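Local coordinates for 2-dehydropantoate 2-reductase (Bacillus subtilis, PDB 3EGO), which probably catalyses the NADPH-dependent reduction of ketopantoate to pantoic acid in the pantothenate biosynthesis pathway, at residues I5-G10 with L70-V75; E35-I40 with C58-S63; L98-G103 with T179-V184; R221-E226 with G266-E271. All coordinates share one frame; numbering follows the deposited sequence. Where two conformers were deposited one is given.

Interaction 1 (I5-G10 with L70-V75)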
loop_
_atom_site.group_PDB
_atom_site.type_symbol
_atom_site.label_atom_id
_atom_site.label_comp_id
_atom_site.label_asym_id
_atom_site.label_seq_id
_atom_site.Cartn_x
_atom_site.Cartn_y
_atom_site.Cartn_z
ATOM N N ILE A 5 -24.560 -33.438 11.076
ATOM C CA ILE A 5 -23.821 -32.170 11.105
ATOM C C ILE A 5 -23.864 -31.487 9.739
ATOM O O ILE A 5 -23.554 -32.110 8.722
ATOM C CB ILE A 5 -22.349 -32.447 11.536
ATOM C CG1 ILE A 5 -22.357 -33.084 12.920
ATOM C CG2 ILE A 5 -21.492 -31.156 11.457
ATOM C CD1 ILE A 5 -20.935 -33.513 13.447
ATOM N N GLY A 6 -24.264 -30.231 9.701
ATOM C CA GLY A 6 -24.110 -29.461 8.460
ATOM C C GLY A 6 -22.912 -28.555 8.492
ATOM O O GLY A 6 -22.701 -27.812 9.446
ATOM N N ILE A 7 -22.077 -28.644 7.461
ATOM C CA ILE A 7 -20.915 -27.763 7.350
ATOM C C ILE A 7 -21.336 -26.630 6.414
ATOM O O ILE A 7 -21.642 -26.884 5.269
ATOM C CB ILE A 7 -19.699 -28.516 6.727
ATOM C CG1 ILE A 7 -19.414 -29.876 7.444
ATOM C CG2 ILE A 7 -18.487 -27.571 6.667
ATOM C CD1 ILE A 7 -18.931 -29.722 8.820
ATOM N N ILE A 8 -21.367 -25.392 6.888
ATOM C CA ILE A 8 -21.754 -24.277 6.019
ATOM C C ILE A 8 -20.496 -23.711 5.395
ATOM O O ILE A 8 -19.663 -23.089 6.083
ATOM C CB ILE A 8 -22.486 -23.135 6.755
ATOM C CG1 ILE A 8 -23.549 -23.663 7.744
ATOM C CG2 ILE A 8 -23.051 -22.116 5.734
ATOM C CD1 ILE A 8 -24.747 -24.281 7.114
ATOM N N GLY A 9 -20.347 -23.938 4.094
ATOM C CA GLY A 9 -19.129 -23.476 3.394
ATOM C C GLY A 9 -18.355 -24.631 2.804
ATOM O O GLY A 9 -18.064 -25.619 3.502
ATOM N N GLY A 10 -17.995 -24.518 1.522
ATOM C CA GLY A 10 -17.268 -25.590 0.869
ATOM C C GLY A 10 -15.836 -25.214 0.494
ATOM O O GLY A 10 -15.310 -25.735 -0.475
ATOM N N LEU A 70 -25.694 -30.216 14.677
ATOM C CA LEU A 70 -24.724 -29.139 14.781
ATOM C C LEU A 70 -24.539 -28.501 13.404
ATOM O O LEU A 70 -24.582 -29.192 12.374
ATOM C CB LEU A 70 -23.392 -29.701 15.301
ATOM C CG LEU A 70 -22.121 -28.839 15.327
ATOM C CD1 LEU A 70 -22.151 -27.648 16.276
ATOM C CD2 LEU A 70 -20.912 -29.735 15.666
ATOM N N LEU A 71 -24.378 -27.190 13.395
ATOM C CA LEU A 71 -23.930 -26.483 12.207
ATOM C C LEU A 71 -22.571 -25.868 12.459
ATOM O O LEU A 71 -22.342 -25.236 13.486
ATOM C CB LEU A 71 -24.902 -25.375 11.825
ATOM C CG LEU A 71 -26.242 -25.929 11.343
ATOM C CD1 LEU A 71 -27.250 -24.771 11.170
ATOM C CD2 LEU A 71 -26.040 -26.687 10.068
ATOM N N VAL A 72 -21.676 -26.042 11.495
ATOM C CA VAL A 72 -20.331 -25.541 11.629
ATOM C C VAL A 72 -20.174 -24.544 10.520
ATOM O O VAL A 72 -20.299 -24.913 9.356
ATOM C CB VAL A 72 -19.276 -26.640 11.481
ATOM C CG1 VAL A 72 -17.861 -25.990 11.555
ATOM C CG2 VAL A 72 -19.436 -27.765 12.539
ATOM N N VAL A 73 -19.940 -23.289 10.874
ATOM C CA VAL A 73 -19.934 -22.185 9.907
ATOM C C VAL A 73 -18.508 -21.790 9.570
ATOM O O VAL A 73 -17.746 -21.370 10.436
ATOM C CB VAL A 73 -20.729 -20.952 10.429
ATOM C CG1 VAL A 73 -20.550 -19.716 9.453
ATOM C CG2 VAL A 73 -22.212 -21.310 10.596
ATOM N N THR A 74 -18.146 -21.937 8.294
ATOM C CA THR A 74 -16.764 -21.794 7.867
ATOM C C THR A 74 -16.598 -20.728 6.758
ATOM O O THR A 74 -15.476 -20.537 6.262
ATOM C CB THR A 74 -16.187 -23.165 7.360
ATOM O OG1 THR A 74 -16.846 -23.532 6.145
ATOM C CG2 THR A 74 -16.458 -24.281 8.353
ATOM N N VAL A 75 -17.684 -20.036 6.390
ATOM C CA VAL A 75 -17.657 -19.083 5.259
ATOM C C VAL A 75 -16.953 -17.782 5.574
ATOM O O VAL A 75 -16.853 -17.387 6.723
ATOM C CB VAL A 75 -19.071 -18.712 4.719
ATOM C CG1 VAL A 75 -19.880 -19.946 4.424
ATOM C CG2 VAL A 75 -19.794 -17.742 5.672
#
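Thr74 holds OG1 between its own backbone N and carbonyl carbon (chi1 68°), which turns the hydroxyl to Ile8 O, 2.9 Å from OG1. Ile8 keeps CG1 beside its backbone N (chi1 -44°). This lays Ile8 CG1 alongside Val73 CG2 at 3.9 Å and leaves Ile8 CG2 facing Val75 CG1.

Ile8 O takes two bonds. Thr74 N comes nearly straight at the carbonyl, while OG1 arrives from above the carbonyl plane. Before this point the strands pair in parallel. Gly6 N donates to Leu70 O, Val72 N to Gly6 O, and Ile8 N to Val72 O at 2.7 Å. Gly6 has no side chain, and Leu71 CD2 fills that place, 3.7 Å from Gly6 CA. A side chain on Gly9 would run into Thr74 OG1. Gly9 and Gly10 belong to the glycine-rich turn that, by similarity, binds NADP(+). Strand 4-8 and this turn open the Rossmann fold; strand 70-73 is the parallel neighbour of strand 4-8.

Strand 26-30 flanks strand 4-8, and strand 94-97 flanks strand 70-73. Helix 12-22 packs on the face of the sheet that carries Ile7. Helix 80-86 packs on the other face, against Ile8 and Val73.

Interaction 2 (E35-I40 with C58-S63)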
loop_
_atom_site.group_PDB
_atom_site.type_symbol
_atom_site.label_atom_id
_atom_site.label_comp_id
_atom_site.label_asym_id
_atom_site.label_seq_id
_atom_site.Cartn_x
_atom_site.Cartn_y
_atom_site.Cartn_z
ATOM N N GLU A 35 -23.140 -26.613 -8.386
ATOM C CA GLU A 35 -22.170 -27.474 -9.074
ATOM C C GLU A 35 -21.229 -28.138 -8.083
ATOM O O GLU A 35 -20.785 -29.283 -8.282
ATOM C CB GLU A 35 -21.343 -26.648 -10.040
ATOM C CG GLU A 35 -21.122 -25.261 -9.517
ATOM C CD GLU A 35 -19.927 -24.594 -10.154
ATOM O OE1 GLU A 35 -19.536 -25.023 -11.281
ATOM O OE2 GLU A 35 -19.386 -23.656 -9.517
ATOM N N GLN A 36 -20.871 -27.409 -7.028
ATOM C CA GLN A 36 -20.075 -28.087 -6.011
ATOM C C GLN A 36 -20.923 -29.080 -5.253
ATOM O O GLN A 36 -20.506 -30.184 -5.027
ATOM C CB GLN A 36 -19.501 -27.096 -5.029
ATOM C CG GLN A 36 -18.702 -27.834 -3.921
ATOM C CD GLN A 36 -17.992 -26.842 -3.012
ATOM O OE1 GLN A 36 -18.452 -25.724 -2.815
ATOM N NE2 GLN A 36 -16.859 -27.249 -2.474
ATOM N N ALA A 37 -22.114 -28.667 -4.817
ATOM C CA ALA A 37 -23.001 -29.565 -4.103
ATOM C C ALA A 37 -23.245 -30.837 -4.899
ATOM O O ALA A 37 -23.232 -31.938 -4.344
ATOM C CB ALA A 37 -24.320 -28.851 -3.725
ATOM N N ALA A 38 -23.435 -30.696 -6.215
ATOM C CA ALA A 38 -23.672 -31.852 -7.072
ATOM C C ALA A 38 -22.444 -32.722 -7.129
ATOM O O ALA A 38 -22.536 -33.939 -7.122
ATOM C CB ALA A 38 -24.072 -31.412 -8.513
ATOM N N ALA A 39 -21.282 -32.091 -7.212
ATOM C CA ALA A 39 -20.038 -32.851 -7.363
ATOM C C ALA A 39 -19.639 -33.633 -6.104
ATOM O O ALA A 39 -19.014 -34.703 -6.202
ATOM C CB ALA A 39 -18.904 -31.936 -7.810
ATOM N N ILE A 40 -19.941 -33.076 -4.931
ATOM C CA ILE A 40 -19.673 -33.766 -3.645
ATOM C C ILE A 40 -20.625 -34.957 -3.496
ATOM O O ILE A 40 -20.201 -36.079 -3.207
ATOM C CB ILE A 40 -19.870 -32.820 -2.437
ATOM C CG1 ILE A 40 -18.682 -31.829 -2.322
ATOM C CG2 ILE A 40 -20.057 -33.641 -1.144
ATOM C CD1 ILE A 40 -18.984 -30.535 -1.466
ATOM N N CYS A 58 -20.388 -37.930 1.445
ATOM C CA CYS A 58 -20.928 -36.778 2.161
ATOM C C CYS A 58 -22.169 -36.319 1.397
ATOM O O CYS A 58 -22.169 -36.401 0.180
ATOM C CB CYS A 58 -19.847 -35.673 2.107
ATOM S SG CYS A 58 -20.094 -34.220 3.072
ATOM N N SER A 59 -23.179 -35.785 2.081
ATOM C CA SER A 59 -24.282 -35.128 1.362
ATOM C C SER A 59 -23.925 -33.665 1.141
ATOM O O SER A 59 -22.971 -33.150 1.744
ATOM C CB SER A 59 -25.616 -35.250 2.116
ATOM O OG SER A 59 -25.851 -36.603 2.450
ATOM N N ALA A 60 -24.672 -32.995 0.267
ATOM C CA ALA A 60 -24.447 -31.592 -0.009
ATOM C C ALA A 60 -25.755 -30.891 -0.400
ATOM O O ALA A 60 -26.722 -31.535 -0.814
ATOM C CB ALA A 60 -23.387 -31.427 -1.077
ATOM N N ASP A 61 -25.791 -29.583 -0.263
ATOM C CA ASP A 61 -26.999 -28.835 -0.539
ATOM C C ASP A 61 -26.593 -27.390 -0.697
ATOM O O ASP A 61 -25.461 -27.033 -0.377
ATOM C CB ASP A 61 -27.970 -28.966 0.631
ATOM C CG ASP A 61 -29.422 -28.968 0.194
ATOM O OD1 ASP A 61 -30.140 -29.913 0.612
ATOM O OD2 ASP A 61 -29.830 -28.035 -0.554
ATOM N N THR A 62 -27.523 -26.554 -1.175
ATOM C CA THR A 62 -27.243 -25.157 -1.408
ATOM C C THR A 62 -28.062 -24.369 -0.407
ATOM O O THR A 62 -28.024 -23.154 -0.356
ATOM C CB THR A 62 -27.578 -24.763 -2.866
ATOM O OG1 THR A 62 -28.850 -25.298 -3.216
ATOM C CG2 THR A 62 -26.546 -25.365 -3.826
ATOM N N SER A 63 -28.775 -25.097 0.432
ATOM C CA SER A 63 -29.522 -24.444 1.484
ATOM C C SER A 63 -29.566 -25.324 2.720
ATOM O O SER A 63 -29.371 -26.536 2.650
ATOM C CB SER A 63 -30.930 -24.116 0.981
ATOM O OG SER A 63 -31.571 -25.332 0.609
HETATM O O HOH W 1 -20.796 -38.412 -1.482
#
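The carboxylate of Asp61 lies at the end of the strand whose backbone faces Ala37, and one of its oxygens takes two backbone N-H groups from different directions. Thr62 N reaches the anti lone pair of Asp61 OD2, away from the other oxygen, at 2.8 Å. Ser63 N approaches Asp61 OD2 from above the carboxylate plane, at 3.3 Å. The second bond closes an Asx turn, and the pair fixes the chain where it leaves the strand. Asn65 ND2 adds a weak bond to OD2.

The contact with the helix is made by small side chains. Ala37 CB sits 3.8 Å from Ala60 CB and also covers Asp61 N. Ala60 CB in turn lies 3.3 Å from Ala37 O, so the helix backbone comes very near the strand. The methyl CG2 of Thr62 closes over the far side of Ala37 CB. Ile40 makes the rest mainly with CG2. Ile40 CG2 stands anti to the backbone N and points at the strand, 3.8 Å from Cys58 CB and 4.0 Å from Ala60 CB. A water joins the backbones beyond it, giving to Ile40 O and accepting from Cys58 N, 3.0 Å from each of these two atoms.

Helix segment 35-40 runs nearly antiparallel to strand 59-61, at 166°. Helix 34-43 is the helix of a beta-alpha-beta crossover from strand 26-30 to its parallel neighbour 52-61, with strand 45-49 inserted on the way. Val29 of strand 26-30 and Leu15 of helix 12-22 also pack on Ile40.

Interaction 3 (L98-G103 with T179-V184)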
loop_
_atom_site.group_PDB
_atom_site.type_symbol
_atom_site.label_atom_id
_atom_site.label_comp_id
_atom_site.label_asym_id
_atom_site.label_seq_id
_atom_site.Cartn_x
_atom_site.Cartn_y
_atom_site.Cartn_z
ATOM N N LEU A 98 -16.475 -20.838 12.949
ATOM C CA LEU A 98 -15.051 -21.033 12.871
ATOM C C LEU A 98 -14.374 -19.996 11.981
ATOM O O LEU A 98 -13.223 -20.182 11.588
ATOM C CB LEU A 98 -14.723 -22.449 12.369
ATOM C CG LEU A 98 -15.061 -23.603 13.297
ATOM C CD1 LEU A 98 -14.593 -24.879 12.619
ATOM C CD2 LEU A 98 -14.345 -23.415 14.650
ATOM N N GLN A 99 -15.087 -18.901 11.749
ATOM C CA GLN A 99 -14.652 -17.721 10.999
ATOM C C GLN A 99 -13.308 -17.146 11.396
ATOM O O GLN A 99 -12.966 -17.101 12.562
ATOM C CB GLN A 99 -15.694 -16.617 11.164
ATOM C CG GLN A 99 -17.134 -17.088 10.932
ATOM C CD GLN A 99 -17.409 -17.242 9.463
ATOM O OE1 GLN A 99 -17.532 -18.367 8.955
ATOM N NE2 GLN A 99 -17.469 -16.109 8.745
ATOM N N ASN A 100 -12.556 -16.676 10.403
ATOM C CA ASN A 100 -11.314 -15.948 10.666
ATOM C C ASN A 100 -11.670 -14.524 11.045
ATOM O O ASN A 100 -12.672 -13.989 10.562
ATOM C CB ASN A 100 -10.406 -15.925 9.432
ATOM C CG ASN A 100 -9.852 -17.290 9.091
ATOM O OD1 ASN A 100 -9.523 -18.084 9.974
ATOM N ND2 ASN A 100 -9.724 -17.568 7.786
ATOM N N GLY A 101 -10.864 -13.913 11.907
ATOM C CA GLY A 101 -11.173 -12.570 12.366
ATOM C C GLY A 101 -12.200 -12.588 13.482
ATOM O O GLY A 101 -12.551 -13.657 13.982
ATOM N N MET A 102 -12.665 -11.403 13.871
ATOM C CA MET A 102 -13.612 -11.258 14.977
ATOM C C MET A 102 -14.786 -10.355 14.625
ATOM O O MET A 102 -15.582 -10.045 15.494
ATOM C CB MET A 102 -12.901 -10.759 16.259
ATOM C CG MET A 102 -12.046 -11.841 17.006
ATOM S SD MET A 102 -11.121 -11.329 18.504
ATOM C CE MET A 102 -12.527 -11.332 19.630
ATOM N N GLY A 103 -14.928 -9.971 13.350
ATOM C CA GLY A 103 -16.067 -9.150 12.904
ATOM C C GLY A 103 -17.410 -9.813 13.184
ATOM O O GLY A 103 -18.428 -9.130 13.388
ATOM N N THR A 179 -8.867 -13.704 20.526
ATOM C CA THR A 179 -8.002 -12.532 20.458
ATOM C C THR A 179 -6.609 -13.023 20.333
ATOM O O THR A 179 -5.782 -12.374 19.750
ATOM C CB THR A 179 -8.068 -11.634 21.738
ATOM O OG1 THR A 179 -7.715 -12.416 22.900
ATOM C CG2 THR A 179 -9.431 -11.035 21.881
ATOM N N GLY A 180 -6.336 -14.198 20.872
ATOM C CA GLY A 180 -4.967 -14.691 20.847
ATOM C C GLY A 180 -4.516 -15.001 19.438
ATOM O O GLY A 180 -3.330 -14.961 19.115
ATOM N N LYS A 181 -5.466 -15.349 18.588
ATOM C CA LYS A 181 -5.146 -15.587 17.177
ATOM C C LYS A 181 -5.235 -14.254 16.405
ATOM O O LYS A 181 -4.452 -13.999 15.498
ATOM C CB LYS A 181 -6.118 -16.625 16.608
ATOM C CG LYS A 181 -5.965 -16.908 15.087
ATOM C CD LYS A 181 -6.827 -18.115 14.641
ATOM C CE LYS A 181 -7.208 -18.001 13.160
ATOM N NZ LYS A 181 -6.012 -17.665 12.327
ATOM N N LEU A 182 -6.194 -13.411 16.774
ATOM C CA LEU A 182 -6.365 -12.124 16.080
ATOM C C LEU A 182 -5.129 -11.229 16.198
ATOM O O LEU A 182 -4.700 -10.648 15.196
ATOM C CB LEU A 182 -7.635 -11.390 16.567
ATOM C CG LEU A 182 -7.970 -10.181 15.672
ATOM C CD1 LEU A 182 -9.331 -10.300 15.037
ATOM C CD2 LEU A 182 -7.861 -8.923 16.457
ATOM N N ILE A 183 -4.520 -11.137 17.390
ATOM C CA ILE A 183 -3.359 -10.248 17.544
ATOM C C ILE A 183 -2.304 -10.609 16.542
ATOM O O ILE A 183 -1.730 -9.751 15.885
ATOM C CB ILE A 183 -2.735 -10.205 18.970
ATOM C CG1 ILE A 183 -1.652 -9.114 19.036
ATOM C CG2 ILE A 183 -2.087 -11.538 19.355
ATOM C CD1 ILE A 183 -2.142 -7.669 18.702
ATOM N N VAL A 184 -2.072 -11.902 16.379
ATOM C CA VAL A 184 -1.140 -12.366 15.375
ATOM C C VAL A 184 -1.531 -11.965 13.923
ATOM O O VAL A 184 -0.728 -11.375 13.215
ATOM C CB VAL A 184 -0.988 -13.903 15.465
ATOM C CG1 VAL A 184 -0.256 -14.421 14.275
ATOM C CG2 VAL A 184 -0.266 -14.290 16.779
#
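Thr179 opens the helical side of this contact, its CG2 3.8 Å from both SD and CE of Met102. The contact joins the Rossmann domain to the helical C-terminal domain at what is, by similarity, the active site. Loop 98-103 follows strand 94-97 and faces helix 174-195. Thr179 CG2 stands beside its own backbone N and is turned to the methionine, while OG1 bonds back to Tyr175 O.

One residue beyond Gly180 comes Lys181, the proton donor by similarity. Its chain is extended from the first torsion (chi1 176°) and bends only at the last one. Lys181 CE passes Asn100 OD1 at 3.9 Å. Lys181 NZ bonds to Asn185 OD1. Asn100 ND2 is held by Glu260 OE2, so each polar end is positioned by a second residue. By similarity Asn100 binds both NADP(+) and substrate.

Leu182 is the main apolar partner. Leu182 CD1 lies 4.0 Å from Gly101 CA and also meets Met102 N. Met102 is bent at its third torsion (chi3 78°), which folds CE back toward Thr179. With an alanine here, the methyl of Thr179 would probably lose its cover and a gap would open beside Leu182. Leu182 CB lies 4.0 Å from Met102 SD, and Leu182 CD1 touches Met102 CG at 3.7 Å.

Interaction 4 (R221-E226 with G266-E271)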
loop_
_atom_site.group_PDB
_atom_site.type_symbol
_atom_site.label_atom_id
_atom_site.label_comp_id
_atom_site.label_asym_id
_atom_site.label_seq_id
_atom_site.Cartn_x
_atom_site.Cartn_y
_atom_site.Cartn_z
ATOM N N ARG A 221 -3.644 -2.862 23.050
ATOM C CA ARG A 221 -4.496 -2.033 23.908
ATOM C C ARG A 221 -5.993 -2.127 23.612
ATOM O O ARG A 221 -6.812 -2.209 24.543
ATOM C CB ARG A 221 -4.050 -0.572 23.895
ATOM C CG ARG A 221 -4.921 0.346 24.753
ATOM C CD ARG A 221 -5.000 -0.128 26.245
ATOM N NE ARG A 221 -5.956 0.681 27.010
ATOM C CZ ARG A 221 -7.266 0.452 27.038
ATOM N NH1 ARG A 221 -7.778 -0.586 26.376
ATOM N NH2 ARG A 221 -8.071 1.251 27.731
ATOM N N ILE A 222 -6.378 -2.110 22.334
ATOM C CA ILE A 222 -7.786 -2.186 21.964
ATOM C C ILE A 222 -8.405 -3.497 22.486
ATOM O O ILE A 222 -9.552 -3.527 22.975
ATOM C CB ILE A 222 -7.956 -2.134 20.401
ATOM C CG1 ILE A 222 -7.635 -0.729 19.858
ATOM C CG2 ILE A 222 -9.335 -2.527 19.988
ATOM C CD1 ILE A 222 -7.177 -0.732 18.360
ATOM N N LEU A 223 -7.639 -4.579 22.388
ATOM C CA LEU A 223 -8.133 -5.902 22.811
ATOM C C LEU A 223 -7.995 -6.136 24.320
ATOM O O LEU A 223 -8.551 -7.131 24.858
ATOM C CB LEU A 223 -7.373 -7.016 22.073
ATOM C CG LEU A 223 -7.568 -7.050 20.562
ATOM C CD1 LEU A 223 -6.502 -7.932 19.927
ATOM C CD2 LEU A 223 -8.995 -7.475 20.134
ATOM N N LYS A 224 -7.216 -5.273 24.981
ATOM C CA LYS A 224 -6.925 -5.418 26.405
ATOM C C LYS A 224 -6.310 -6.787 26.718
ATOM O O LYS A 224 -6.791 -7.521 27.587
ATOM C CB LYS A 224 -8.218 -5.220 27.200
ATOM C CG LYS A 224 -8.771 -3.812 27.128
ATOM C CD LYS A 224 -10.220 -3.767 27.563
ATOM C CE LYS A 224 -10.684 -2.342 27.748
ATOM N NZ LYS A 224 -12.138 -2.289 28.089
ATOM N N LEU A 225 -5.254 -7.133 25.997
ATOM C CA LEU A 225 -4.619 -8.430 26.154
ATOM C C LEU A 225 -3.946 -8.559 27.507
ATOM O O LEU A 225 -3.170 -7.684 27.905
ATOM C CB LEU A 225 -3.579 -8.635 25.060
ATOM C CG LEU A 225 -4.174 -8.698 23.654
ATOM C CD1 LEU A 225 -3.101 -9.125 22.686
ATOM C CD2 LEU A 225 -5.366 -9.649 23.627
ATOM N N GLU A 226 -4.219 -9.671 28.185
ATOM C CA GLU A 226 -3.624 -9.958 29.483
ATOM C C GLU A 226 -2.113 -9.733 29.462
ATOM O O GLU A 226 -1.624 -8.719 29.955
ATOM C CB GLU A 226 -3.960 -11.394 29.925
ATOM N N GLY A 266 -11.192 -4.206 10.659
ATOM C CA GLY A 266 -12.434 -3.445 10.836
ATOM C C GLY A 266 -13.031 -3.668 12.216
ATOM O O GLY A 266 -13.703 -2.784 12.799
ATOM N N TYR A 267 -12.780 -4.848 12.757
ATOM C CA TYR A 267 -13.238 -5.124 14.127
ATOM C C TYR A 267 -12.449 -4.346 15.198
ATOM O O TYR A 267 -13.033 -3.795 16.147
ATOM C CB TYR A 267 -13.208 -6.626 14.392
ATOM C CG TYR A 267 -13.262 -6.972 15.850
ATOM C CD1 TYR A 267 -14.471 -7.203 16.481
ATOM C CD2 TYR A 267 -12.105 -7.105 16.577
ATOM C CE1 TYR A 267 -14.529 -7.537 17.824
ATOM C CE2 TYR A 267 -12.145 -7.444 17.919
ATOM C CZ TYR A 267 -13.363 -7.645 18.536
ATOM O OH TYR A 267 -13.431 -7.975 19.885
ATOM N N LEU A 268 -11.123 -4.328 15.068
ATOM C CA LEU A 268 -10.271 -3.516 15.905
ATOM C C LEU A 268 -10.667 -2.027 15.800
ATOM O O LEU A 268 -10.714 -1.315 16.809
ATOM C CB LEU A 268 -8.814 -3.703 15.510
ATOM C CG LEU A 268 -8.251 -5.076 15.925
ATOM C CD1 LEU A 268 -6.949 -5.374 15.230
ATOM C CD2 LEU A 268 -8.024 -5.137 17.438
ATOM N N LEU A 269 -10.976 -1.569 14.591
ATOM C CA LEU A 269 -11.347 -0.147 14.420
ATOM C C LEU A 269 -12.629 0.178 15.192
ATOM O O LEU A 269 -12.684 1.194 15.887
ATOM C CB LEU A 269 -11.471 0.229 12.950
ATOM C CG LEU A 269 -10.136 0.072 12.175
ATOM C CD1 LEU A 269 -10.331 0.507 10.723
ATOM C CD2 LEU A 269 -8.994 0.847 12.794
ATOM N N LYS A 270 -13.633 -0.687 15.078
ATOM C CA LYS A 270 -14.898 -0.503 15.793
ATOM C C LYS A 270 -14.668 -0.497 17.279
ATOM O O LYS A 270 -15.255 0.306 18.004
ATOM C CB LYS A 270 -15.902 -1.584 15.422
ATOM C CG LYS A 270 -16.467 -1.378 14.026
ATOM C CD LYS A 270 -17.112 -2.629 13.494
ATOM C CE LYS A 270 -18.128 -2.265 12.434
ATOM N NZ LYS A 270 -18.991 -3.433 12.102
ATOM N N GLU A 271 -13.787 -1.377 17.734
ATOM C CA GLU A 271 -13.456 -1.437 19.159
ATOM C C GLU A 271 -12.641 -0.250 19.681
ATOM O O GLU A 271 -12.857 0.195 20.822
ATOM C CB GLU A 271 -12.764 -2.767 19.492
ATOM C CG GLU A 271 -13.703 -3.939 19.425
ATOM C CD GLU A 271 -14.689 -3.910 20.571
ATOM O OE1 GLU A 271 -14.234 -3.655 21.702
ATOM O OE2 GLU A 271 -15.893 -4.120 20.330
#
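Ile222 O and Glu271 O, on residues that touch across the contact, share one donor. Gln275, just after helix 261-274, reaches across with NE2 to bond Ile222 O, and makes a weak bond to Glu271 O. The rest of the contact is mostly carbon packing. Ile222 CG2, anti to its own backbone N, pushes to 3.5 Å from Glu271 CB and 3.7 Å from Leu268 O. The acid end of Glu271 turns aside at its second torsion (chi2 -71°), and OE2 bonds to His106 NE2.

The contact joins two helices of the C-terminal domain, 206-223 and 261-274. The first ends here in a Schellman motif, with Lys224 as the positive-phi residue.

Leu223 crosses Leu268 at about a right angle, its CG 3.7 Å from Leu268 CD2. Leu223 CD2 lies at the edge of the Tyr267 ring, in its plane, 3.9 Å from Tyr267 CE2. Replacing Leu223 by an alanine would probably open a gap beside Leu268 CD2 and take from the Tyr267 edge the methyl that meets it. Glu271 CG lies over one face of that ring, 3.8 Å above its plane and offset toward the rim. His106 stacks on Tyr267.

Interactions 1 and 2 belong to the same sheet and its helices. They meet where Gln36 NE2 lies 2.9 Å from Gly10 O, beside the glycine-rich NADP(+) turn assigned by similarity. Interaction 3 continues from interaction 1 through the next strand, with Leu98 N 2.9 Å from Val73 O. It then crosses to the helical domain, bringing Asn100, a predicted cofactor and substrate ligand, near Lys181, the proton donor by similarity. Interaction 4 adjoins it within the helical domain, with centres about 11 Å apart. Leu182 CD2 lies 3.9 Å from both Leu223 CD1 and Leu268 CD1. Interactions 2 and 4 are about 38 Å apart between centres, on opposite sides of the chain's centre.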